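Local atomic coordinates of tyrocidine synthase 3 (Brevibacillus parabrevis, PDB entry 4MRT), a protein that serves as a peptidyl carrier domain of a tyrocidine-making synthetase, probably holding amino acid or peptide intermediates as thioesters on a phosphopantetheine arm. Residues A[22-27]-A[51-56]. The protein carries 1 engineered substitution. Numbering follows the deposited sequence.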
loop_
_atom_site.group_PDB
_atom_site.type_symbol
_atom_site.label_atom_id
_atom_site.label_comp_id
_atom_site.label_asym_id
_atom_site.label_seq_id
_atom_site.Cartn_x
_atom_site.Cartn_y
_atom_site.Cartn_z
ATOM N N TRP A 22 6.346 -16.714 7.085
ATOM C CA TRP A 22 6.329 -15.271 7.344
ATOM C C TRP A 22 7.752 -14.727 7.531
ATOM O O TRP A 22 8.094 -13.657 7.022
ATOM C CB TRP A 22 5.531 -14.962 8.607
ATOM C CG TRP A 22 4.053 -14.902 8.449
ATOM C CD1 TRP A 22 3.280 -15.603 7.573
ATOM C CD2 TRP A 22 3.154 -14.113 9.242
ATOM N NE1 TRP A 22 1.953 -15.274 7.750
ATOM C CE2 TRP A 22 1.849 -14.364 8.767
ATOM C CE3 TRP A 22 3.328 -13.208 10.302
ATOM C CZ2 TRP A 22 0.716 -13.744 9.324
ATOM C CZ3 TRP A 22 2.199 -12.603 10.853
ATOM C CH2 TRP A 22 0.924 -12.871 10.359
ATOM N N GLU A 23 8.566 -15.468 8.279
ATOM C CA GLU A 23 9.962 -15.093 8.543
ATOM C C GLU A 23 10.763 -14.974 7.255
ATOM O O GLU A 23 11.546 -14.049 7.074
ATOM C CB GLU A 23 10.616 -16.116 9.490
ATOM C CG GLU A 23 10.111 -15.984 10.916
ATOM C CD GLU A 23 10.550 -17.113 11.835
ATOM O OE1 GLU A 23 10.221 -17.039 13.038
ATOM O OE2 GLU A 23 11.214 -18.061 11.354
ATOM N N ARG A 24 10.548 -15.924 6.364
ATOM C CA ARG A 24 11.214 -15.958 5.077
ATOM C C ARG A 24 10.730 -14.834 4.148
ATOM O O ARG A 24 11.525 -14.251 3.419
ATOM C CB ARG A 24 10.971 -17.346 4.468
ATOM C CG ARG A 24 10.813 -17.473 2.964
ATOM C CD ARG A 24 9.930 -18.680 2.688
ATOM N NE ARG A 24 10.410 -19.867 3.413
ATOM C CZ ARG A 24 9.653 -20.897 3.801
ATOM N NH1 ARG A 24 8.350 -20.926 3.555
ATOM N NH2 ARG A 24 10.204 -21.919 4.448
ATOM N N VAL A 25 9.426 -14.546 4.178
ATOM C CA VAL A 25 8.839 -13.480 3.358
ATOM C C VAL A 25 9.292 -12.121 3.898
ATOM O O VAL A 25 9.727 -11.265 3.143
ATOM C CB VAL A 25 7.293 -13.627 3.265
ATOM C CG1 VAL A 25 6.627 -12.382 2.669
ATOM C CG2 VAL A 25 6.930 -14.817 2.406
ATOM N N LEU A 26 9.250 -11.945 5.209
ATOM C CA LEU A 26 9.555 -10.671 5.827
ATOM C C LEU A 26 11.033 -10.422 6.164
ATOM O O LEU A 26 11.412 -9.287 6.460
ATOM C CB LEU A 26 8.736 -10.527 7.099
ATOM C CG LEU A 26 7.222 -10.614 6.946
ATOM C CD1 LEU A 26 6.559 -10.742 8.295
ATOM C CD2 LEU A 26 6.711 -9.403 6.191
ATOM N N GLY A 27 11.867 -11.457 6.150
ATOM C CA GLY A 27 13.286 -11.306 6.564
ATOM C C GLY A 27 13.431 -10.926 8.022
ATOM O O GLY A 27 14.266 -10.086 8.385
ATOM N N ALA A 51 0.234 -15.614 0.758
ATOM C CA ALA A 51 -0.887 -16.393 0.233
ATOM C C ALA A 51 -0.461 -17.428 -0.825
ATOM O O ALA A 51 -0.974 -18.555 -0.856
ATOM C CB ALA A 51 -1.949 -15.458 -0.336
ATOM N N ALA A 52 0.479 -17.058 -1.687
ATOM C CA ALA A 52 1.041 -18.023 -2.644
ATOM C C ALA A 52 1.698 -19.246 -1.946
ATOM O O ALA A 52 1.508 -20.395 -2.367
ATOM C CB ALA A 52 2.033 -17.342 -3.567
ATOM N N GLN A 53 2.449 -18.997 -0.882
ATOM C CA GLN A 53 3.163 -20.074 -0.197
ATOM C C GLN A 53 2.238 -20.927 0.672
ATOM O O GLN A 53 2.539 -22.097 0.916
ATOM C CB GLN A 53 4.319 -19.529 0.637
ATOM C CG GLN A 53 5.096 -18.475 -0.114
ATOM C CD GLN A 53 6.556 -18.411 0.221
ATOM O OE1 GLN A 53 7.334 -17.800 -0.512
ATOM N NE2 GLN A 53 6.945 -19.025 1.323
ATOM N N VAL A 54 1.129 -20.355 1.142
ATOM C CA VAL A 54 0.116 -21.145 1.851
ATOM C C VAL A 54 -0.567 -22.113 0.879
ATOM O O VAL A 54 -0.837 -23.248 1.236
ATOM C CB VAL A 54 -0.929 -20.255 2.558
ATOM C CG1 VAL A 54 -2.200 -21.031 2.913
ATOM C CG2 VAL A 54 -0.333 -19.632 3.802
ATOM N N HIS A 55 -0.837 -21.666 -0.344
ATOM C CA HIS A 55 -1.416 -22.551 -1.350
ATOM C C HIS A 55 -0.447 -23.655 -1.759
ATOM O O HIS A 55 -0.859 -24.786 -1.951
ATOM C CB HIS A 55 -1.850 -21.790 -2.599
ATOM C CG HIS A 55 -2.690 -22.610 -3.530
ATOM N ND1 HIS A 55 -2.164 -23.289 -4.607
ATOM C CD2 HIS A 55 -4.017 -22.882 -3.529
ATOM C CE1 HIS A 55 -3.132 -23.928 -5.238
ATOM N NE2 HIS A 55 -4.268 -23.697 -4.603
ATOM N N ARG A 56 0.827 -23.314 -1.901
ATOM C CA ARG A 56 1.862 -24.287 -2.231
ATOM C C ARG A 56 2.066 -25.321 -1.117
ATOM O O ARG A 56 2.323 -26.496 -1.385
ATOM C CB ARG A 56 3.178 -23.566 -2.529
ATOM C CG ARG A 56 4.405 -24.468 -2.557
ATOM C CD ARG A 56 5.625 -23.782 -3.161
ATOM N NE ARG A 56 5.628 -22.337 -2.914
ATOM C CZ ARG A 56 5.695 -21.389 -3.853
ATOM N NH1 ARG A 56 5.803 -21.699 -5.147
ATOM N NH2 ARG A 56 5.675 -20.108 -3.491
#
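Gln53 reaches from helix 44-58 to the last turn of helix 13-26, where its amide meets the side chains of Arg24 and Val25. The backbones stay well apart, with 9.4 Å between the CA atoms of Val25 and Gln53, and side chains alone bridge the interval. Gln53 sets CG anti to its carbonyl carbon (chi1 -43°), then bends at chi2, bringing the amide end to the neighbouring helix. Arg24 comes across it at a slant, and a bend at chi3 brings the guanidinium edge beside the amide, the two planes 30° apart. Arg24 CD and NH1 both lie 3.3 Å from the atom modelled as Gln53 NE2; the amide is probably flipped in the model, and turned over it would present its oxygen to NH1, possibly as a hydrogen bond. Val25 runs past Gln53 in the opposite direction, its CG2 methyl resting loosely 4.2 Å from the atom modelled as Gln53 OE1. Val25, its side chain about 12 Å from the bound coenzyme A, also packs on Lys46 and Val50, and Gln53 on Ile21, extending the seam along both helices. This small surface contact, with 112 Å² buried in all, borders the helix 13-26/44-58 interface in the four-helix bundle of a peptidyl carrier protein.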